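Local coordinates for protein Can2 (Sulfobacillus thermosulfidooxidans, PDB 7BDV) that binds cyclic tetra-adenylate through its CARF domain and acts as a dual-specificity nuclease that potentiates type III CRISPR defence, at residues D12-L17 / I91-G96; V29-P34 / E135-P140; Q75-C80 / F106-H111; R114-V119 / L127-G132. All coordinates share one frame; numbering follows the deposited sequence.

Interaction 1: D12-L17 / I91-G96; sequences DTYVCL and ILNVTG. With nucleotides of chain E.
Y14 and V15 pair with I91 and L92 as neighbouring parallel strands in the middle of the CARF-domain sheet, a Rossmann-like parallel core. The axes of 13-17 and 91-93 approach to 4.7 Å with N-to-C directions only 26° apart. Three backbone bonds fix the register: I91 N to T13 O (2.7 Å), V15 N to I91 O (2.8 Å) and N93 N to V15 O (2.9 Å), all close to straight. Past N93 strand pairing stops and a water bridges the two segments, donating to N93 O (2.6 Å) and accepting from L17 N and G96 N.

On the face of Y14 and N93 the two side chains run alongside each other, both with CG anti to the backbone N. N93 ND2 therefore reaches Y14 OH at 2.7 Å, with the hydroxyl oxygen in the amide plane and the ring turned 65° from that plane. N93 OD1 accepts from T95 N at 3.1 Å, an Asx turn that bends the chain as it leaves the strand. T95 O in turn lies 3.4 Å from A1 C4' of the bound cyclic tetra-adenylate (chain E). Both ends of the N93 amide are thus held, which fixes its rotation.

On the other face, L92 CD1 touches both V15 CG1 and L17 CD1, an apolar patch covered by F109 and M101 of helix 99-111. Helix 23-31 lies over Y14 and N93: N25 O is hydrogen-bonded to Y14 OH, and P24 O accepts from N93 ND2. Strand 36-41 flanks 13-17 on its far edge.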
# COMPACT_ATOMS: atom_id res chain seq x y z
N ASP A 12 6.28 -33.46 16.18
CA ASP A 12 6.81 -33.82 14.83
C ASP A 12 6.18 -32.97 13.71
O ASP A 12 6.79 -32.84 12.63
CB ASP A 12 6.54 -35.31 14.55
N THR A 13 4.97 -32.45 13.92
CA THR A 13 4.08 -31.96 12.84
C THR A 13 3.72 -30.50 13.11
O THR A 13 3.16 -30.22 14.18
CB THR A 13 2.86 -32.89 12.72
OG1 THR A 13 3.31 -34.21 12.38
CG2 THR A 13 1.86 -32.41 11.69
N TYR A 14 4.04 -29.62 12.18
CA TYR A 14 3.80 -28.16 12.25
C TYR A 14 2.62 -27.83 11.32
O TYR A 14 2.67 -28.16 10.13
CB TYR A 14 5.12 -27.48 11.91
CG TYR A 14 5.10 -25.99 11.74
CD1 TYR A 14 5.13 -25.15 12.83
CD2 TYR A 14 5.12 -25.42 10.49
CE1 TYR A 14 5.20 -23.77 12.69
CE2 TYR A 14 5.18 -24.04 10.31
CZ TYR A 14 5.18 -23.22 11.43
OH TYR A 14 5.22 -21.87 11.27
N VAL A 15 1.55 -27.29 11.89
CA VAL A 15 0.31 -26.97 11.14
C VAL A 15 0.23 -25.45 10.98
O VAL A 15 0.25 -24.73 12.02
CB VAL A 15 -0.94 -27.54 11.84
CG1 VAL A 15 -2.22 -27.18 11.11
CG2 VAL A 15 -0.82 -29.04 12.02
N CYS A 16 0.16 -24.96 9.76
CA CYS A 16 0.02 -23.50 9.57
C CYS A 16 -1.07 -23.15 8.57
O CYS A 16 -1.45 -23.99 7.70
CB CYS A 16 1.36 -22.82 9.35
SG CYS A 16 2.37 -23.62 8.10
N LEU A 17 -1.61 -21.95 8.76
CA LEU A 17 -2.78 -21.45 7.98
C LEU A 17 -2.23 -20.45 6.97
O LEU A 17 -1.74 -19.41 7.42
CB LEU A 17 -3.75 -20.76 8.95
CG LEU A 17 -4.59 -21.66 9.84
CD1 LEU A 17 -3.73 -22.63 10.61
CD2 LEU A 17 -5.41 -20.82 10.80
N ILE A 91 1.81 -29.42 16.37
CA ILE A 91 1.88 -28.04 16.94
C ILE A 91 1.23 -27.08 15.93
O ILE A 91 1.43 -27.28 14.72
CB ILE A 91 3.34 -27.67 17.29
CG1 ILE A 91 3.54 -26.19 17.61
CG2 ILE A 91 4.27 -28.09 16.17
CD1 ILE A 91 4.88 -25.90 18.23
N LEU A 92 0.47 -26.10 16.42
CA LEU A 92 -0.28 -25.13 15.58
C LEU A 92 0.45 -23.79 15.62
O LEU A 92 0.72 -23.29 16.72
CB LEU A 92 -1.72 -24.98 16.07
CG LEU A 92 -2.54 -23.92 15.35
CD1 LEU A 92 -2.85 -24.36 13.95
CD2 LEU A 92 -3.84 -23.63 16.10
N ASN A 93 0.74 -23.25 14.44
CA ASN A 93 1.04 -21.82 14.20
C ASN A 93 -0.28 -21.13 13.84
O ASN A 93 -0.77 -21.37 12.77
CB ASN A 93 2.13 -21.64 13.15
CG ASN A 93 2.59 -20.20 13.06
OD1 ASN A 93 1.88 -19.27 13.46
ND2 ASN A 93 3.77 -20.02 12.50
N VAL A 94 -0.83 -20.33 14.75
CA VAL A 94 -2.20 -19.74 14.65
C VAL A 94 -2.09 -18.31 14.08
O VAL A 94 -3.11 -17.59 14.06
CB VAL A 94 -2.89 -19.79 16.03
CG1 VAL A 94 -2.29 -18.79 17.01
CG2 VAL A 94 -4.41 -19.64 15.97
N THR A 95 -0.91 -17.90 13.60
CA THR A 95 -0.64 -16.49 13.15
C THR A 95 -1.31 -16.24 11.79
O THR A 95 -1.80 -15.14 11.53
CB THR A 95 0.87 -16.18 13.02
OG1 THR A 95 1.61 -16.88 14.02
CG2 THR A 95 1.15 -14.70 13.10
N GLY A 96 -1.32 -17.23 10.90
CA GLY A 96 -1.93 -17.12 9.58
C GLY A 96 -3.44 -17.21 9.61
O GLY A 96 -4.01 -17.53 10.66
P A E 1 -2.87 -12.10 6.95
OP1 A E 1 -2.01 -12.95 6.02
OP2 A E 1 -2.72 -10.64 6.58
O5' A E 1 -2.42 -12.35 8.45
C5' A E 1 -1.05 -12.15 8.76
C4' A E 1 -0.93 -12.09 10.24
O4' A E 1 0.46 -12.29 10.59
C3' A E 1 -1.31 -10.76 10.89
O3' A E 1 -1.57 -10.99 12.24
C2' A E 1 0.01 -10.01 10.87
O2' A E 1 0.02 -8.99 11.84
C1' A E 1 0.92 -11.17 11.30
N9 A E 1 2.32 -11.08 11.03
C8 A E 1 3.30 -11.50 11.88
N7 A E 1 4.50 -11.36 11.40
C5 A E 1 4.29 -10.83 10.14
C6 A E 1 5.18 -10.47 9.12
N6 A E 1 6.50 -10.59 9.20
N1 A E 1 4.64 -10.01 7.98
C2 A E 1 3.32 -9.89 7.89
N3 A E 1 2.40 -10.16 8.78
C4 A E 1 2.95 -10.67 9.89
O HOH W 1 -0.71 -19.95 10.57

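Interaction 2: V29-P34 / E135-P140; sequences VIQAPP and ERLGDP
With CG anti to the backbone N (chi1 -173°) and the chain extended at chi2, Q31 stretches from the last turn of helix 23-31 to the segment 135-140. A chi3 of -59° turns the amide so that Q31 OE1 accepts a hydrogen bond from G138 N at 2.8 Å. The N-H points well at the oxygen, but the donor stands above the carbonyl plane, 41° out of it. The same I30-Q31 turn offers an apolar surface: I30 CG2, anti to its own backbone N, rests 3.8 Å from P140 CB, and the P140 ring lays CG against Q31 CA at 3.9 Å.

This joins the C-terminal end of a helix flanking the CARF sheet to the chain leaving the strand outermost within this chain, 134-136. The sheet is mixed here, 134-136 running antiparallel to strand 125-128, which it follows in the chain. E135 approaches Q31 from the opposite direction, E135 OE2 lying 4.1 Å from Q31 NE2, while its OE1 is hydrogen-bonded to Y128 OH. Helix 4-10 also touches Q31 and E135 through L4. Beyond the bond at G138 N, the carbonyls of G138 and D139 accept from N285 and K260 in the nuclease part of the same chain.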
# COMPACT_ATOMS: atom_id res chain seq x y z
N VAL A 29 10.01 -22.25 10.58
CA VAL A 29 10.45 -23.44 9.78
C VAL A 29 11.93 -23.28 9.40
O VAL A 29 12.66 -24.30 9.44
CB VAL A 29 9.54 -23.63 8.55
CG1 VAL A 29 10.10 -24.64 7.55
CG2 VAL A 29 8.13 -24.02 8.97
N ILE A 30 12.36 -22.06 9.08
CA ILE A 30 13.77 -21.75 8.71
C ILE A 30 14.63 -21.82 9.98
O ILE A 30 15.76 -22.35 9.89
CB ILE A 30 13.90 -20.38 8.01
CG1 ILE A 30 13.00 -20.25 6.79
CG2 ILE A 30 15.35 -20.10 7.67
CD1 ILE A 30 13.22 -21.29 5.72
N GLN A 31 14.12 -21.28 11.10
CA GLN A 31 14.81 -21.24 12.40
C GLN A 31 15.08 -22.68 12.88
O GLN A 31 16.24 -22.95 13.25
CB GLN A 31 13.98 -20.47 13.42
CG GLN A 31 14.71 -20.26 14.74
CD GLN A 31 14.17 -19.10 15.54
OE1 GLN A 31 14.14 -17.96 15.09
NE2 GLN A 31 13.73 -19.39 16.76
N ALA A 32 14.06 -23.53 12.88
CA ALA A 32 14.04 -24.89 13.48
C ALA A 32 13.25 -25.85 12.57
O ALA A 32 12.04 -26.01 12.72
CB ALA A 32 13.44 -24.82 14.87
N PRO A 33 13.89 -26.50 11.58
CA PRO A 33 13.17 -27.35 10.62
C PRO A 33 12.38 -28.48 11.27
O PRO A 33 12.95 -29.27 12.01
CB PRO A 33 14.30 -27.92 9.75
CG PRO A 33 15.44 -26.91 9.89
CD PRO A 33 15.34 -26.41 11.32
N PRO A 34 11.05 -28.57 11.10
CA PRO A 34 10.26 -29.64 11.70
C PRO A 34 10.24 -30.86 10.78
O PRO A 34 10.77 -30.78 9.72
CB PRO A 34 8.87 -29.00 11.82
CG PRO A 34 8.79 -28.12 10.61
CD PRO A 34 10.20 -27.63 10.34
N GLU A 135 9.73 -16.52 23.41
CA GLU A 135 11.13 -16.74 22.97
C GLU A 135 11.47 -15.66 21.95
O GLU A 135 10.59 -15.32 21.16
CB GLU A 135 11.25 -18.15 22.40
CG GLU A 135 12.66 -18.60 22.09
CD GLU A 135 12.71 -19.85 21.21
OE1 GLU A 135 11.63 -20.41 20.92
OE2 GLU A 135 13.83 -20.25 20.81
N ARG A 136 12.68 -15.11 22.01
CA ARG A 136 13.19 -14.17 20.98
C ARG A 136 13.32 -14.98 19.70
O ARG A 136 13.73 -16.15 19.81
CB ARG A 136 14.49 -13.51 21.44
CG ARG A 136 14.91 -12.22 20.74
CD ARG A 136 13.91 -11.07 20.78
NE ARG A 136 14.42 -9.79 20.31
CZ ARG A 136 15.00 -9.54 19.13
NH1 ARG A 136 15.22 -10.51 18.25
NH2 ARG A 136 15.37 -8.31 18.83
N LEU A 137 12.90 -14.41 18.56
CA LEU A 137 13.18 -14.95 17.21
C LEU A 137 14.67 -14.77 16.93
O LEU A 137 15.24 -13.77 17.42
CB LEU A 137 12.37 -14.17 16.17
CG LEU A 137 10.88 -14.48 16.06
CD1 LEU A 137 10.16 -13.42 15.23
CD2 LEU A 137 10.70 -15.84 15.43
N GLY A 138 15.28 -15.66 16.15
CA GLY A 138 16.61 -15.42 15.57
C GLY A 138 16.50 -14.56 14.32
O GLY A 138 15.42 -13.94 14.10
N ASP A 139 17.55 -14.53 13.49
CA ASP A 139 17.56 -13.84 12.18
C ASP A 139 18.12 -14.78 11.12
O ASP A 139 19.02 -14.40 10.40
CB ASP A 139 18.36 -12.53 12.28
N PRO A 140 17.55 -15.99 10.94
CA PRO A 140 18.01 -16.90 9.88
C PRO A 140 17.54 -16.51 8.47
O PRO A 140 18.19 -16.85 7.50
CB PRO A 140 17.39 -18.24 10.31
CG PRO A 140 16.07 -17.83 10.95
CD PRO A 140 16.38 -16.53 11.66

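Interaction 3: Q75-C80 / F106-H111; sequences QTQRIC and FDRFRH
Q77 and R108 meet where two helices pack side by side on one face of the CARF sheet, 73-86 and 99-111, with strand 90-93 between them in the chain. The axes of 75-80 and 106-111 come within 9.1 Å, and the N-to-C directions of the two segments are 38° apart.

Polar groups of Q77, D107 and R108 lie beside a small apolar patch. Q77 NE2 gives a bond to D107 OD2 at 3.2 Å, somewhat bent (140°). It meets this oxygen from above the carboxylate plane, 62° out of it, although the oxygen lies in the amide plane of Q77. R108 NH1 reaches the same D107 OD2 at 3.1 Å from the opposite face of the carboxylate, nearly along the C-O axis, and forms a salt bridge. Two donors thus grip one oxygen, which would probably favour a charged carboxylate.

R108 manages this because its chain folds back, bent at chi2 and chi3, so that its CD crosses Q77 CG at 3.9 Å and its CG lies 3.5 Å from Q77 O. Its NE has a second acid partner in D81. H111 CB lies over the margin of one guanidinium face. Deeper in, C80 CB packs on R108 CB at 4.0 Å and approaches the F109 ring obliquely, 4.3 Å from CE1. F109 goes on to the sheet at A90 and L92.

R110 NH1 forms a salt bridge with D107 OD1 of the second subunit. Helices packed side by side on a parallel sheet, each linking strands of it, are typical of the beta-alpha-beta units of a Rossmann-like CARF domain.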
# COMPACT_ATOMS: atom_id res chain seq x y z
N GLN A 75 -16.47 -26.70 9.71
CA GLN A 75 -15.73 -27.51 8.71
C GLN A 75 -14.23 -27.48 9.03
O GLN A 75 -13.55 -28.52 8.85
CB GLN A 75 -16.05 -27.03 7.31
CG GLN A 75 -17.51 -27.25 6.89
CD GLN A 75 -18.47 -26.21 7.42
OE1 GLN A 75 -18.22 -25.50 8.40
NE2 GLN A 75 -19.60 -26.09 6.74
N THR A 76 -13.70 -26.34 9.50
CA THR A 76 -12.27 -26.22 9.85
C THR A 76 -12.02 -27.02 11.12
O THR A 76 -10.97 -27.66 11.18
CB THR A 76 -11.82 -24.75 9.90
OG1 THR A 76 -12.02 -24.26 8.58
CG2 THR A 76 -10.36 -24.57 10.28
N GLN A 77 -12.95 -26.97 12.08
CA GLN A 77 -12.90 -27.78 13.33
C GLN A 77 -12.80 -29.27 12.97
O GLN A 77 -12.02 -29.98 13.64
CB GLN A 77 -14.13 -27.53 14.20
CG GLN A 77 -14.07 -26.23 14.99
CD GLN A 77 -15.32 -26.03 15.79
OE1 GLN A 77 -16.43 -26.04 15.27
NE2 GLN A 77 -15.17 -25.86 17.09
N ARG A 78 -13.56 -29.73 11.97
CA ARG A 78 -13.56 -31.15 11.54
C ARG A 78 -12.19 -31.51 10.93
O ARG A 78 -11.69 -32.59 11.24
CB ARG A 78 -14.72 -31.43 10.58
N ILE A 79 -11.60 -30.64 10.12
CA ILE A 79 -10.29 -30.90 9.45
C ILE A 79 -9.19 -30.96 10.52
O ILE A 79 -8.30 -31.84 10.42
CB ILE A 79 -9.99 -29.86 8.35
CG1 ILE A 79 -11.03 -29.92 7.23
CG2 ILE A 79 -8.57 -30.01 7.83
N CYS A 80 -9.22 -30.07 11.51
CA CYS A 80 -8.23 -30.05 12.62
C CYS A 80 -8.39 -31.31 13.48
O CYS A 80 -7.36 -31.92 13.83
CB CYS A 80 -8.33 -28.76 13.43
SG CYS A 80 -7.71 -27.33 12.50
N PHE A 106 -7.42 -23.09 16.73
CA PHE A 106 -7.10 -22.83 18.15
C PHE A 106 -7.97 -23.71 19.05
O PHE A 106 -7.42 -24.43 19.91
CB PHE A 106 -7.29 -21.35 18.48
CG PHE A 106 -6.79 -20.98 19.84
CD1 PHE A 106 -5.45 -20.71 20.06
CD2 PHE A 106 -7.67 -20.86 20.89
CE1 PHE A 106 -5.00 -20.32 21.31
CE2 PHE A 106 -7.22 -20.44 22.14
CZ PHE A 106 -5.89 -20.19 22.35
N ASP A 107 -9.29 -23.65 18.85
CA ASP A 107 -10.29 -24.38 19.67
C ASP A 107 -9.93 -25.88 19.78
O ASP A 107 -9.96 -26.40 20.90
CB ASP A 107 -11.70 -24.22 19.09
CG ASP A 107 -12.76 -24.88 19.96
OD1 ASP A 107 -13.13 -24.29 20.99
OD2 ASP A 107 -13.18 -26.01 19.60
N ARG A 108 -9.64 -26.55 18.67
CA ARG A 108 -9.39 -28.02 18.64
C ARG A 108 -8.00 -28.33 19.20
O ARG A 108 -7.86 -29.36 19.87
CB ARG A 108 -9.51 -28.58 17.22
CG ARG A 108 -10.85 -28.35 16.56
CD ARG A 108 -12.04 -28.45 17.51
NE ARG A 108 -12.10 -29.76 18.12
CZ ARG A 108 -12.73 -30.05 19.26
NH1 ARG A 108 -13.35 -29.11 19.96
NH2 ARG A 108 -12.72 -31.29 19.70
N PHE A 109 -7.01 -27.47 18.96
CA PHE A 109 -5.63 -27.65 19.47
C PHE A 109 -5.62 -27.40 20.98
O PHE A 109 -4.91 -28.13 21.70
CB PHE A 109 -4.64 -26.80 18.68
CG PHE A 109 -4.13 -27.49 17.44
CD1 PHE A 109 -4.91 -27.56 16.31
CD2 PHE A 109 -2.86 -28.02 17.41
CE1 PHE A 109 -4.43 -28.18 15.16
CE2 PHE A 109 -2.39 -28.66 16.28
CZ PHE A 109 -3.17 -28.73 15.15
N ARG A 110 -6.39 -26.44 21.47
CA ARG A 110 -6.51 -26.18 22.93
C ARG A 110 -7.20 -27.38 23.60
O ARG A 110 -6.69 -27.89 24.62
CB ARG A 110 -7.28 -24.88 23.20
CG ARG A 110 -7.36 -24.51 24.67
CD ARG A 110 -8.09 -23.20 24.94
NE ARG A 110 -9.49 -23.32 24.58
CZ ARG A 110 -10.30 -22.30 24.30
NH1 ARG A 110 -9.86 -21.05 24.36
NH2 ARG A 110 -11.56 -22.53 23.96
N HIS A 111 -8.32 -27.84 23.04
CA HIS A 111 -9.09 -29.00 23.56
C HIS A 111 -8.18 -30.23 23.72
O HIS A 111 -8.38 -30.97 24.69
CB HIS A 111 -10.32 -29.27 22.69
CG HIS A 111 -11.13 -30.42 23.16
ND1 HIS A 111 -12.11 -30.29 24.13
CD2 HIS A 111 -11.11 -31.73 22.80
CE1 HIS A 111 -12.65 -31.48 24.36
NE2 HIS A 111 -12.07 -32.37 23.55

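Interaction 4: R114-V119 / L127-G132; sequences RPIIYV and LYLHNG. With nucleotides of chain E.
Y118 N to L127 O (2.9 Å) and L127 N to Y118 O (2.8 Å) make Y118 and L127 the hydrogen-bonded pair of a beta hairpin, strands 116-120 and 125-128 of the CARF sheet. I117 and Y128 follow as a non-hydrogen-bonded pair, and L129 N donates to I116 O at 2.8 Å as the second strand gives way to a turn.

The other strong polar contact leads to the ligand: Y118 OH donates to OP1 of A2 of the bound cyclic tetra-adenylate at 2.5 Å, and the phosphate oxygen lies at the edge of the ring, in its plane. CG of Y118 is anti to the backbone N (chi1 177°), which carries the ring outward from the strand alongside L127. L127 CD1 touches Y118 CD1, and L129 CD1 lies near Y118 CB on the same face, where I100 of the second subunit packs on all three residues.

On the opposite face I117 CG2 presses against Y128 CD1 at 3.7 Å. At the far end H130 folds back over P115, just before the first strand: P115 CA makes a CH-pi contact 3.7 Å from the H130 ring centroid, 12° off its normal, while CG of N131 lies against the opposite ring face.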
# COMPACT_ATOMS: atom_id res chain seq x y z
N ARG A 114 -2.55 -29.15 23.04
CA ARG A 114 -1.41 -29.06 22.08
C ARG A 114 -0.73 -27.71 22.22
O ARG A 114 -1.35 -26.71 22.60
CB ARG A 114 -1.90 -29.27 20.65
CG ARG A 114 -2.63 -30.57 20.37
CD ARG A 114 -1.91 -31.84 20.81
NE ARG A 114 -0.52 -31.86 20.41
CZ ARG A 114 0.50 -32.29 21.13
NH1 ARG A 114 0.30 -32.81 22.33
NH2 ARG A 114 1.71 -32.23 20.60
N PRO A 115 0.59 -27.65 21.91
CA PRO A 115 1.29 -26.38 21.79
C PRO A 115 0.75 -25.52 20.64
O PRO A 115 0.44 -26.00 19.54
CB PRO A 115 2.76 -26.75 21.51
CG PRO A 115 2.85 -28.25 21.68
CD PRO A 115 1.45 -28.81 21.68
N ILE A 116 0.66 -24.22 20.90
CA ILE A 116 0.14 -23.22 19.93
C ILE A 116 1.06 -22.01 20.00
O ILE A 116 1.19 -21.43 21.08
CB ILE A 116 -1.32 -22.84 20.21
CG1 ILE A 116 -2.25 -24.05 20.21
CG2 ILE A 116 -1.77 -21.80 19.18
CD1 ILE A 116 -3.64 -23.78 20.81
N ILE A 117 1.66 -21.64 18.87
CA ILE A 117 2.59 -20.50 18.76
C ILE A 117 1.94 -19.38 17.93
O ILE A 117 1.09 -19.67 17.09
CB ILE A 117 3.93 -20.96 18.18
CG1 ILE A 117 3.82 -21.28 16.68
CG2 ILE A 117 4.47 -22.13 18.98
CD1 ILE A 117 5.16 -21.40 16.01
N TYR A 118 2.34 -18.15 18.21
CA TYR A 118 1.92 -16.94 17.48
C TYR A 118 3.16 -16.06 17.33
O TYR A 118 3.87 -15.88 18.32
CB TYR A 118 0.78 -16.24 18.22
CG TYR A 118 0.35 -14.96 17.56
CD1 TYR A 118 1.04 -13.77 17.81
CD2 TYR A 118 -0.73 -14.92 16.69
CE1 TYR A 118 0.65 -12.59 17.19
CE2 TYR A 118 -1.11 -13.75 16.06
CZ TYR A 118 -0.43 -12.57 16.34
OH TYR A 118 -0.79 -11.42 15.70
N VAL A 119 3.43 -15.58 16.11
CA VAL A 119 4.63 -14.80 15.76
C VAL A 119 4.29 -13.32 15.84
O VAL A 119 3.50 -12.88 15.03
CB VAL A 119 5.21 -15.17 14.40
CG1 VAL A 119 6.39 -14.30 14.11
CG2 VAL A 119 5.63 -16.64 14.35
N LEU A 127 5.20 -16.15 20.75
CA LEU A 127 4.35 -16.35 21.95
C LEU A 127 3.87 -17.80 21.95
O LEU A 127 3.39 -18.25 20.93
CB LEU A 127 3.16 -15.39 21.92
CG LEU A 127 3.51 -13.94 21.61
CD1 LEU A 127 2.26 -13.07 21.71
CD2 LEU A 127 4.59 -13.44 22.53
N TYR A 128 4.06 -18.51 23.07
CA TYR A 128 3.49 -19.86 23.31
C TYR A 128 2.17 -19.66 24.05
O TYR A 128 2.20 -19.37 25.26
CB TYR A 128 4.49 -20.71 24.08
CG TYR A 128 5.80 -20.89 23.38
CD1 TYR A 128 5.92 -21.81 22.35
CD2 TYR A 128 6.91 -20.15 23.71
CE1 TYR A 128 7.11 -22.01 21.70
CE2 TYR A 128 8.13 -20.34 23.06
CZ TYR A 128 8.22 -21.28 22.05
OH TYR A 128 9.39 -21.47 21.38
N LEU A 129 1.05 -19.73 23.31
CA LEU A 129 -0.30 -19.36 23.81
C LEU A 129 -0.81 -20.41 24.79
O LEU A 129 -1.65 -20.07 25.61
CB LEU A 129 -1.25 -19.17 22.63
CG LEU A 129 -0.95 -17.94 21.78
CD1 LEU A 129 -2.04 -17.69 20.75
CD2 LEU A 129 -0.78 -16.70 22.65
N HIS A 130 -0.30 -21.64 24.72
CA HIS A 130 -0.69 -22.73 25.66
C HIS A 130 -0.18 -22.44 27.08
O HIS A 130 -0.92 -22.79 28.01
CB HIS A 130 -0.28 -24.11 25.11
CG HIS A 130 1.18 -24.33 24.96
ND1 HIS A 130 1.93 -23.66 24.05
CD2 HIS A 130 2.01 -25.21 25.56
CE1 HIS A 130 3.18 -24.08 24.10
NE2 HIS A 130 3.25 -25.03 25.02
N ASN A 131 0.99 -21.82 27.27
CA ASN A 131 1.60 -21.67 28.63
C ASN A 131 2.00 -20.24 28.99
O ASN A 131 2.54 -20.06 30.08
CB ASN A 131 2.80 -22.61 28.81
CG ASN A 131 3.93 -22.35 27.84
OD1 ASN A 131 4.10 -21.24 27.34
ND2 ASN A 131 4.73 -23.38 27.59
N GLY A 132 1.78 -19.24 28.12
CA GLY A 132 2.07 -17.82 28.40
C GLY A 132 3.55 -17.47 28.29
O GLY A 132 3.90 -16.32 28.57
P A E 2 -3.06 -11.03 12.86
OP1 A E 2 -2.87 -11.51 14.25
OP2 A E 2 -4.15 -11.51 11.96
O5' A E 2 -3.35 -9.47 13.10
C5' A E 2 -3.65 -8.66 11.96
C4' A E 2 -4.68 -7.65 12.44
O4' A E 2 -4.13 -7.00 13.61
C3' A E 2 -5.07 -6.52 11.50
O3' A E 2 -6.51 -6.24 11.63
C2' A E 2 -4.21 -5.37 12.01
O2' A E 2 -4.70 -4.05 11.77
C1' A E 2 -4.30 -5.61 13.50
N9 A E 2 -3.30 -4.98 14.31
C8 A E 2 -1.92 -5.04 14.16
N7 A E 2 -1.30 -4.35 15.08
C5 A E 2 -2.32 -3.80 15.86
C6 A E 2 -2.29 -2.96 16.97
N6 A E 2 -1.17 -2.51 17.48
N1 A E 2 -3.47 -2.59 17.55
C2 A E 2 -4.61 -3.04 16.98
N3 A E 2 -4.75 -3.85 15.92
C4 A E 2 -3.55 -4.18 15.40

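In the fold
All four contacts lie in the CARF domain. Interactions 1 and 4 are buried and share its sheet: L92 O and I117 N, 2.9 Å apart, carry backbone pairing from parallel strands into the hairpin, and the T95 side chain adds a bond to V119 N. Both reach the bound nucleotides and the second subunit. Interactions 2 and 3 have no backbone-to-backbone hydrogen bonds and depend on side chains. Interaction 2, at the surface, rests on one hydrogen bond from G138 N to a glutamine side chain and on proline packing, and meets interaction 1 through V29 and P34 on Y14. Partly buried interaction 3 has a salt-bridged polar cluster; F109 carries it onto L92 and I116. Interactions 2 and 3 do not touch.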